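Local coordinates for protein 3-dehydroquinate dehydratase (Enterococcus faecalis, PDB 4PH6) that catalyses the cis-dehydration of 3-dehydroquinate to 3-dehydroshikimate through an imine intermediate, the third step of the chorismate pathway, at residues Thr83-Lys88 / Ile171-Val176; Glu119-Pro124 / Leu143-Phe148; Gln163-Gln168 / Tyr198-Ile203. All coordinates share one frame; numbering follows the deposited sequence.

Interactions 1 and 2 lie in the buried interior of a (beta/alpha)8 barrel, their centres about 6 Å apart, whereas interaction 3 is a surface contact about 14 to 15 Å from either. Strands 140-147 and 171-176, neighbours in the sheet, connect the first two, and H146 of interaction 2 is hydrogen-bonded to K173 of interaction 1. Their chemistry differs with their place. Interaction 1 brings the nitrogen-bearing ends of an arginine and a lysine together in the predicted active site, interaction 2 gathers backbone and water bonds on one strand carbonyl, and interaction 3 docks a glutamine amide onto loop backbone. Helix 154-166 and strand 171-176, consecutive in the chain, relate interaction 3 to interaction 1.

Interaction 1. Residues Thr83-Lys88 / Ile171-Val176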
loop_
_atom_site.group_PDB
_atom_site.type_symbol
_atom_site.label_atom_id
_atom_site.label_comp_id
_atom_site.label_asym_id
_atom_site.label_seq_id
_atom_site.Cartn_x
_atom_site.Cartn_y
_atom_site.Cartn_z
ATOM N N THR A 83 -1.749 22.479 16.337
ATOM C CA THR A 83 -3.031 22.199 15.694
ATOM C C THR A 83 -4.165 22.270 16.688
ATOM O O THR A 83 -4.147 21.553 17.678
ATOM C CB THR A 83 -3.050 20.775 15.070
ATOM O OG1 THR A 83 -2.096 20.685 14.002
ATOM C CG2 THR A 83 -4.432 20.413 14.568
ATOM N N PHE A 84 -5.147 23.117 16.440
ATOM C CA PHE A 84 -6.422 22.978 17.142
ATOM C C PHE A 84 -7.436 22.337 16.200
ATOM O O PHE A 84 -8.029 23.028 15.373
ATOM C CB PHE A 84 -6.950 24.328 17.654
ATOM C CG PHE A 84 -8.103 24.190 18.619
ATOM C CD1 PHE A 84 -7.880 24.171 19.989
ATOM C CD2 PHE A 84 -9.403 24.055 18.159
ATOM C CE1 PHE A 84 -8.933 24.018 20.882
ATOM C CE2 PHE A 84 -10.468 23.901 19.054
ATOM C CZ PHE A 84 -10.227 23.879 20.411
ATOM N N ARG A 85 -7.616 21.023 16.271
ATOM C CA ARG A 85 -8.601 20.408 15.386
ATOM C C ARG A 85 -10.004 20.784 15.850
ATOM O O ARG A 85 -10.356 20.571 17.013
ATOM C CB ARG A 85 -8.439 18.892 15.332
ATOM C CG ARG A 85 -9.329 18.198 14.306
ATOM C CD ARG A 85 -9.017 18.642 12.893
ATOM N NE ARG A 85 -7.612 18.430 12.574
ATOM C CZ ARG A 85 -6.833 19.336 11.993
ATOM N NH1 ARG A 85 -7.323 20.515 11.639
ATOM N NH2 ARG A 85 -5.568 19.048 11.737
ATOM N N THR A 86 -10.799 21.356 14.960
ATOM C CA THR A 86 -12.150 21.753 15.353
ATOM C C THR A 86 -13.054 20.530 15.388
ATOM O O THR A 86 -12.828 19.554 14.670
ATOM C CB THR A 86 -12.760 22.798 14.411
ATOM O OG1 THR A 86 -13.042 22.188 13.146
ATOM C CG2 THR A 86 -11.797 23.963 14.219
ATOM N N GLN A 87 -14.094 20.613 16.206
ATOM C CA GLN A 87 -14.999 19.499 16.457
ATOM C C GLN A 87 -15.623 18.925 15.181
ATOM O O GLN A 87 -15.780 17.717 15.068
ATOM C CB GLN A 87 -16.099 19.943 17.426
ATOM C CG GLN A 87 -16.849 18.811 18.107
ATOM C CD GLN A 87 -17.764 19.303 19.229
ATOM O OE1 GLN A 87 -18.299 20.416 19.168
ATOM N NE2 GLN A 87 -17.938 18.477 20.258
ATOM N N LYS A 88 -15.959 19.774 14.212
ATOM C CA LYS A 88 -16.641 19.286 13.011
ATOM C C LYS A 88 -15.704 18.496 12.085
ATOM O O LYS A 88 -16.155 17.872 11.119
ATOM C CB LYS A 88 -17.279 20.444 12.238
ATOM C CG LYS A 88 -18.477 20.038 11.370
ATOM C CD LYS A 88 -18.648 21.018 10.193
ATOM C CE LYS A 88 -19.929 21.860 10.259
ATOM N NZ LYS A 88 -20.963 21.441 9.268
ATOM N N ILE A 171 1.664 24.095 2.962
ATOM C CA ILE A 171 1.451 22.665 2.870
ATOM C C ILE A 171 -0.059 22.411 2.865
ATOM O O ILE A 171 -0.792 22.969 3.685
ATOM C CB ILE A 171 2.143 21.915 4.030
ATOM C CG1 ILE A 171 3.665 22.124 3.981
ATOM C CG2 ILE A 171 1.826 20.444 3.985
ATOM C CD1 ILE A 171 4.409 21.502 5.158
ATOM N N CYS A 172 -0.526 21.615 1.909
ATOM C CA CYS A 172 -1.952 21.317 1.792
ATOM C C CYS A 172 -2.211 19.909 2.314
ATOM O O CYS A 172 -1.529 18.973 1.923
ATOM C CB CYS A 172 -2.414 21.428 0.346
ATOM S SG CYS A 172 -1.961 22.973 -0.455
ATOM N N LYS A 173 -3.203 19.767 3.187
ATOM C CA LYS A 173 -3.469 18.501 3.836
ATOM C C LYS A 173 -4.951 18.134 3.799
ATOM O O LYS A 173 -5.818 18.981 4.005
ATOM C CB LYS A 173 -2.979 18.540 5.289
ATOM C CG LYS A 173 -3.362 17.335 6.127
ATOM C CD LYS A 173 -3.192 17.642 7.610
ATOM C CE LYS A 173 -3.691 16.496 8.472
ATOM N NZ LYS A 173 -3.824 16.865 9.906
ATOM N N ILE A 174 -5.242 16.863 3.545
ATOM C CA ILE A 174 -6.615 16.396 3.614
ATOM C C ILE A 174 -6.657 14.970 4.136
ATOM O O ILE A 174 -5.864 14.125 3.742
ATOM C CB ILE A 174 -7.340 16.477 2.236
ATOM C CG1 ILE A 174 -8.831 16.185 2.395
ATOM C CG2 ILE A 174 -6.737 15.528 1.203
ATOM C CD1 ILE A 174 -9.672 16.579 1.186
ATOM N N ALA A 175 -7.585 14.713 5.045
ATOM C CA ALA A 175 -7.806 13.368 5.537
ATOM C C ALA A 175 -9.259 13.005 5.273
ATOM O O ALA A 175 -10.164 13.808 5.518
ATOM C CB ALA A 175 -7.460 13.260 7.037
ATOM N N VAL A 176 -9.480 11.808 4.744
ATOM C CA VAL A 176 -10.833 11.359 4.466
ATOM C C VAL A 176 -11.066 9.978 5.056
ATOM O O VAL A 176 -10.136 9.237 5.292
ATOM C CB VAL A 176 -11.111 11.329 2.967
ATOM C CG1 VAL A 176 -10.964 12.741 2.368
ATOM C CG2 VAL A 176 -10.185 10.324 2.272
#
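K173 reaches R85 with a stretched chain: CG stands anti to the backbone N (chi1 172°), and every later torsion is close to trans, which carries NZ straight off strand 171-176. R85 shares that first setting but then folds at chi2 and chi3 (62° and 56°), swinging its guanidinium round to meet the lysine. The two side chains approach from opposite directions, and the backbones stay well apart: the closest alpha carbons, R85 CA and A175 CA, are separated by 12.1 Å. Contact is confined to the two ends, R85 NH2 lying 3.3 Å from K173 NZ, and only 52 Å² is buried in total. Two donors meet here without a hydrogen bond; their acceptors lie outside the pair. R85 forms salt bridges with D117 through NH2 and with E119 through NH1, while K173 NZ is hydrogen-bonded to H146 NE2. Within its own segment, T83 CG2 covers one face of the R85 guanidinium off-centre, at a height of 3.3 Å. K173 is the predicted Schiff-base lysine and R85 a predicted 3-dehydroquinate ligand; with H146, the predicted proton donor/acceptor, the arrangement is that of the active site inside a type I dehydroquinase (beta/alpha)8 barrel.

Interaction 2. Residues Glu119-Pro124 / Leu143-Phe148; sequences ELFANP and LCNHDF
L120 and C144 supply the backbone bond of this contact: L120 N donates to C144 O over 2.8 Å, with 160° at the hydrogen. E119 pairs with C144 in a parallel beta bridge, and its CA-H also points at that oxygen (E119 CA to C144 O 3.2 Å). Starting at the bridge residue itself, E119 to A122 make a type I turn, closed by A122 N to E119 O, that takes the chain off the strand.

Water-mediated bonds add a second layer. One water donates to C144 O at 2.9 Å and accepts from F121 N at 2.9 Å, with a weak third link to N145 ND2.

Among side chains, E119 CG and C144 SG approach to 4.0 Å, although the two side chains diverge. The amide of N145 stands nearly upright to the F121 ring, their planes 81° apart, with N145 ND2 3.2 Å from F121 CE1. A chi1 of 173° turns the N145 amide toward F121, and its OD1 accepts from R160. E119 OE1 is hydrogen-bonded to T86 OG1.

C144 O is thus gripped by an amide, a water and a CA-H, joining the end of strand 115-119 to strand 140-147. These bonds fix the backbone from which the E119 side chain extends; its carboxylate also meets R85, a predicted substrate ligand, consistent with a second-shell role.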
loop_
_atom_site.group_PDB
_atom_site.type_symbol
_atom_site.label_atom_id
_atom_site.label_comp_id
_atom_site.label_asym_id
_atom_site.label_seq_id
_atom_site.Cartn_x
_atom_site.Cartn_y
_atom_site.Cartn_z
ATOM N N GLU A 119 -7.700 25.109 9.311
ATOM C CA GLU A 119 -8.676 24.403 8.499
ATOM C C GLU A 119 -9.168 25.265 7.336
ATOM O O GLU A 119 -9.574 26.411 7.521
ATOM C CB GLU A 119 -9.828 23.930 9.374
ATOM C CG GLU A 119 -9.350 22.925 10.399
ATOM C CD GLU A 119 -10.419 22.464 11.359
ATOM O OE1 GLU A 119 -11.572 22.944 11.279
ATOM O OE2 GLU A 119 -10.091 21.616 12.214
ATOM N N LEU A 120 -9.084 24.692 6.137
ATOM C CA LEU A 120 -9.553 25.329 4.913
ATOM C C LEU A 120 -10.909 26.005 5.090
ATOM O O LEU A 120 -11.116 27.115 4.606
ATOM C CB LEU A 120 -9.632 24.295 3.777
ATOM C CG LEU A 120 -10.347 24.671 2.468
ATOM C CD1 LEU A 120 -9.599 25.773 1.703
ATOM C CD2 LEU A 120 -10.570 23.449 1.570
ATOM N N PHE A 121 -11.831 25.336 5.769
ATOM C CA PHE A 121 -13.226 25.756 5.859
ATOM C C PHE A 121 -13.567 26.772 6.959
ATOM O O PHE A 121 -14.641 27.206 7.033
ATOM C CB PHE A 121 -14.210 24.572 5.918
ATOM C CG PHE A 121 -14.295 23.796 4.646
ATOM C CD1 PHE A 121 -14.197 22.458 4.650
ATOM C CD2 PHE A 121 -14.425 24.414 3.462
ATOM C CE1 PHE A 121 -14.242 21.735 3.498
ATOM C CE2 PHE A 121 -14.458 23.694 2.295
ATOM C CZ PHE A 121 -14.371 22.351 2.310
ATOM N N ALA A 122 -12.615 27.122 7.790
ATOM C CA ALA A 122 -12.807 28.132 8.790
ATOM C C ALA A 122 -12.945 29.435 8.086
ATOM O O ALA A 122 -12.566 29.555 6.996
ATOM C CB ALA A 122 -11.650 28.182 9.757
ATOM N N ASN A 123 -13.494 30.409 8.784
ATOM C CA ASN A 123 -13.718 31.747 8.235
ATOM C C ASN A 123 -12.480 32.276 7.586
ATOM O O ASN A 123 -11.519 32.601 8.164
ATOM C CB ASN A 123 -14.037 32.724 9.369
ATOM C CG ASN A 123 -14.425 34.131 8.881
ATOM O OD1 ASN A 123 -13.680 34.896 8.338
ATOM N ND2 ASN A 123 -15.640 34.427 9.107
ATOM N N PRO A 124 -12.564 32.339 6.285
ATOM C CA PRO A 124 -11.448 32.684 5.417
ATOM C C PRO A 124 -10.922 34.092 5.599
ATOM O O PRO A 124 -9.748 34.274 5.495
ATOM C CB PRO A 124 -12.015 32.492 4.026
ATOM C CG PRO A 124 -13.240 31.708 4.226
ATOM C CD PRO A 124 -13.787 32.079 5.539
ATOM N N LEU A 143 -2.682 24.443 5.616
ATOM C CA LEU A 143 -4.134 24.452 5.440
ATOM C C LEU A 143 -4.565 23.005 5.334
ATOM O O LEU A 143 -3.816 22.166 4.847
ATOM C CB LEU A 143 -4.575 25.247 4.204
ATOM C CG LEU A 143 -4.381 26.768 4.278
ATOM C CD1 LEU A 143 -5.259 27.495 3.262
ATOM C CD2 LEU A 143 -4.605 27.318 5.687
ATOM N N CYS A 144 -5.766 22.702 5.804
ATOM C CA CYS A 144 -6.139 21.317 5.948
ATOM C C CYS A 144 -7.629 21.096 6.005
ATOM O O CYS A 144 -8.404 21.982 6.386
ATOM C CB CYS A 144 -5.503 20.755 7.204
ATOM S SG CYS A 144 -6.010 21.688 8.625
ATOM N N ASN A 145 -8.021 19.887 5.633
ATOM C CA ASN A 145 -9.416 19.500 5.707
ATOM C C ASN A 145 -9.542 18.050 6.150
ATOM O O ASN A 145 -8.749 17.201 5.764
ATOM C CB ASN A 145 -10.102 19.727 4.359
ATOM C CG ASN A 145 -11.510 19.177 4.325
ATOM O OD1 ASN A 145 -11.807 18.280 3.555
ATOM N ND2 ASN A 145 -12.378 19.699 5.191
ATOM N N HIS A 146 -10.531 17.778 6.987
ATOM C CA HIS A 146 -10.766 16.426 7.469
ATOM C C HIS A 146 -12.224 16.068 7.366
ATOM O O HIS A 146 -13.082 16.796 7.866
ATOM C CB HIS A 146 -10.332 16.275 8.926
ATOM C CG HIS A 146 -8.890 16.589 9.152
ATOM N ND1 HIS A 146 -8.430 17.877 9.253
ATOM C CD2 HIS A 146 -7.816 15.781 9.272
ATOM C CE1 HIS A 146 -7.114 17.849 9.425
ATOM N NE2 HIS A 146 -6.726 16.590 9.455
ATOM N N ASP A 147 -12.499 14.936 6.732
ATOM C CA ASP A 147 -13.837 14.367 6.745
ATOM C C ASP A 147 -13.767 13.004 7.403
ATOM O O ASP A 147 -13.240 12.071 6.813
ATOM C CB ASP A 147 -14.390 14.250 5.332
ATOM C CG ASP A 147 -15.893 14.023 5.312
ATOM O OD1 ASP A 147 -16.414 13.325 6.210
ATOM O OD2 ASP A 147 -16.548 14.543 4.395
ATOM N N PHE A 148 -14.306 12.879 8.614
ATOM C CA PHE A 148 -14.170 11.632 9.365
ATOM C C PHE A 148 -15.378 10.721 9.203
ATOM O O PHE A 148 -15.471 9.687 9.870
ATOM C CB PHE A 148 -13.900 11.909 10.858
ATOM C CG PHE A 148 -15.052 12.538 11.603
ATOM C CD1 PHE A 148 -15.983 11.753 12.273
ATOM C CD2 PHE A 148 -15.181 13.921 11.674
ATOM C CE1 PHE A 148 -17.040 12.336 12.982
ATOM C CE2 PHE A 148 -16.236 14.510 12.377
ATOM C CZ PHE A 148 -17.164 13.716 13.030
HETATM O O HOH W 1 -11.268 22.544 6.489
#

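Interaction 3. Residues Gln163-Gln168 / Tyr198-Ile203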
loop_
_atom_site.group_PDB
_atom_site.type_symbol
_atom_site.label_atom_id
_atom_site.label_comp_id
_atom_site.label_asym_id
_atom_site.label_seq_id
_atom_site.Cartn_x
_atom_site.Cartn_y
_atom_site.Cartn_z
ATOM N N GLN A 163 -7.761 24.431 -3.652
ATOM C CA GLN A 163 -8.217 25.673 -3.020
ATOM C C GLN A 163 -7.278 26.094 -1.878
ATOM O O GLN A 163 -7.074 27.284 -1.655
ATOM C CB GLN A 163 -9.659 25.537 -2.502
ATOM C CG GLN A 163 -10.742 25.323 -3.592
ATOM C CD GLN A 163 -11.429 26.625 -4.026
ATOM O OE1 GLN A 163 -11.130 27.713 -3.484
ATOM N NE2 GLN A 163 -12.350 26.526 -5.006
ATOM N N MET A 164 -6.709 25.122 -1.161
ATOM C CA MET A 164 -5.740 25.422 -0.117
ATOM C C MET A 164 -4.498 26.077 -0.698
ATOM O O MET A 164 -4.002 27.062 -0.156
ATOM C CB MET A 164 -5.334 24.155 0.639
ATOM C CG MET A 164 -6.489 23.436 1.311
ATOM S SD MET A 164 -5.946 21.907 2.097
ATOM C CE MET A 164 -7.460 20.953 2.066
ATOM N N GLN A 165 -3.996 25.510 -1.791
ATOM C CA GLN A 165 -2.835 26.062 -2.464
ATOM C C GLN A 165 -3.149 27.499 -2.930
ATOM O O GLN A 165 -2.309 28.394 -2.797
ATOM C CB GLN A 165 -2.403 25.163 -3.638
ATOM C CG GLN A 165 -1.076 25.561 -4.335
ATOM C CD GLN A 165 -0.646 24.562 -5.417
ATOM O OE1 GLN A 165 0.092 23.616 -5.148
ATOM N NE2 GLN A 165 -1.124 24.761 -6.633
ATOM N N MET A 166 -4.366 27.722 -3.427
ATOM C CA MET A 166 -4.785 29.056 -3.864
ATOM C C MET A 166 -4.832 30.054 -2.715
ATOM O O MET A 166 -4.679 31.258 -2.925
ATOM C CB MET A 166 -6.164 29.008 -4.531
ATOM C CG MET A 166 -6.190 28.348 -5.896
ATOM S SD MET A 166 -7.860 28.130 -6.541
ATOM C CE MET A 166 -7.480 27.318 -8.086
ATOM N N ARG A 167 -5.082 29.556 -1.510
ATOM C CA ARG A 167 -5.109 30.404 -0.327
ATOM C C ARG A 167 -3.716 30.497 0.268
ATOM O O ARG A 167 -3.577 30.793 1.450
ATOM C CB ARG A 167 -6.073 29.864 0.741
ATOM C CG ARG A 167 -7.526 29.676 0.310
ATOM C CD ARG A 167 -8.449 30.778 0.829
ATOM N NE ARG A 167 -8.299 31.044 2.261
ATOM C CZ ARG A 167 -8.883 30.353 3.240
ATOM N NH1 ARG A 167 -9.664 29.312 2.959
ATOM N NH2 ARG A 167 -8.671 30.696 4.509
ATOM N N GLN A 168 -2.695 30.201 -0.537
ATOM C CA GLN A 168 -1.289 30.356 -0.138
ATOM C C GLN A 168 -0.862 29.468 1.044
ATOM O O GLN A 168 -0.063 29.877 1.891
ATOM C CB GLN A 168 -0.989 31.826 0.192
ATOM C CG GLN A 168 -1.326 32.817 -0.922
ATOM C CD GLN A 168 -1.025 34.269 -0.549
ATOM O OE1 GLN A 168 0.030 34.575 0.017
ATOM N NE2 GLN A 168 -1.957 35.168 -0.862
ATOM N N TYR A 198 -1.178 19.705 -10.447
ATOM C CA TYR A 198 -1.576 21.024 -9.926
ATOM C C TYR A 198 -0.701 21.570 -8.791
ATOM O O TYR A 198 -0.689 22.769 -8.516
ATOM C CB TYR A 198 -3.022 20.974 -9.420
ATOM C CG TYR A 198 -4.056 20.522 -10.431
ATOM C CD1 TYR A 198 -4.565 19.229 -10.403
ATOM C CD2 TYR A 198 -4.535 21.393 -11.402
ATOM C CE1 TYR A 198 -5.517 18.815 -11.324
ATOM C CE2 TYR A 198 -5.486 20.988 -12.323
ATOM C CZ TYR A 198 -5.973 19.700 -12.277
ATOM O OH TYR A 198 -6.919 19.303 -13.187
ATOM N N ALA A 199 -0.006 20.677 -8.105
ATOM C CA ALA A 199 0.722 21.028 -6.899
ATOM C C ALA A 199 2.061 21.710 -7.194
ATOM O O ALA A 199 2.865 21.210 -7.975
ATOM C CB ALA A 199 0.940 19.762 -6.052
ATOM N N SER A 200 2.301 22.855 -6.577
ATOM C CA SER A 200 3.641 23.438 -6.630
ATOM C C SER A 200 4.101 23.713 -5.210
ATOM O O SER A 200 5.148 24.317 -4.992
ATOM C CB SER A 200 3.683 24.716 -7.487
ATOM O OG SER A 200 2.930 25.754 -6.903
ATOM N N VAL A 201 3.292 23.261 -4.249
ATOM C CA VAL A 201 3.700 23.133 -2.852
ATOM C C VAL A 201 3.436 21.693 -2.392
ATOM O O VAL A 201 2.674 20.964 -3.039
ATOM C CB VAL A 201 2.953 24.125 -1.937
ATOM C CG1 VAL A 201 3.236 25.574 -2.353
ATOM C CG2 VAL A 201 1.464 23.822 -1.913
ATOM N N PRO A 202 4.085 21.263 -1.295
ATOM C CA PRO A 202 3.870 19.910 -0.785
ATOM C C PRO A 202 2.421 19.659 -0.370
ATOM O O PRO A 202 1.750 20.564 0.123
ATOM C CB PRO A 202 4.807 19.851 0.438
ATOM C CG PRO A 202 5.879 20.791 0.119
ATOM C CD PRO A 202 5.188 21.934 -0.579
ATOM N N ILE A 203 1.955 18.433 -0.570
ATOM C CA ILE A 203 0.628 18.052 -0.142
ATOM C C ILE A 203 0.719 16.850 0.774
ATOM O O ILE A 203 1.698 16.091 0.740
ATOM C CB ILE A 203 -0.303 17.719 -1.322
ATOM C CG1 ILE A 203 0.207 16.490 -2.065
ATOM C CG2 ILE A 203 -0.430 18.920 -2.256
ATOM C CD1 ILE A 203 -0.774 15.935 -3.061
#
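Q165 and the backbone of Y198-V201 are held together by the glutamine amide, used at both ends. Q165 NE2 donates to Y198 O at 2.8 Å with an almost straight 168° at the hydrogen, and that oxygen lies close to the plane of the amide. In return Q165 OE1 accepts from S200 N at 2.7 Å, also nearly straight at 162°; S200 N approaches OE1 from over the plane of the carbonyl instead of within it. A third bond, from V201 N to Q165 OE1 at 3.3 Å, is weak. A donor bond at one end and an acceptor bond at the other fix the rotation of the amide and tell nitrogen from oxygen.

The straight reach comes from a chi1 of -173° followed by a chi2 that is also near trans, so that a residue near the end of helix 154-166 reaches the neighbouring backbone; Q165 CA and V201 CA remain 7.2 Å apart. Around the bonds the packing is modest. A199 CA touches Q165 OE1 at 3.2 Å, and V201 CG2 packs beside Q165 OE1 (3.5 Å) and the Q165 CG methylene, as the two side chains run past each other in opposite directions. The helix closes just beyond in a Schellman motif whose C-prime residue is Q168, at positive phi, with Q168 N bonded to Q165 O at 2.9 Å.

Y198 directly follows helix 181-197, and I203 opens strand 203-207. The amide therefore couples the end of one barrel helix to the loop leaving the next, with M194 of helix 181-197 against Q165 and C172 of strand 171-176 touching both Q165 and V201.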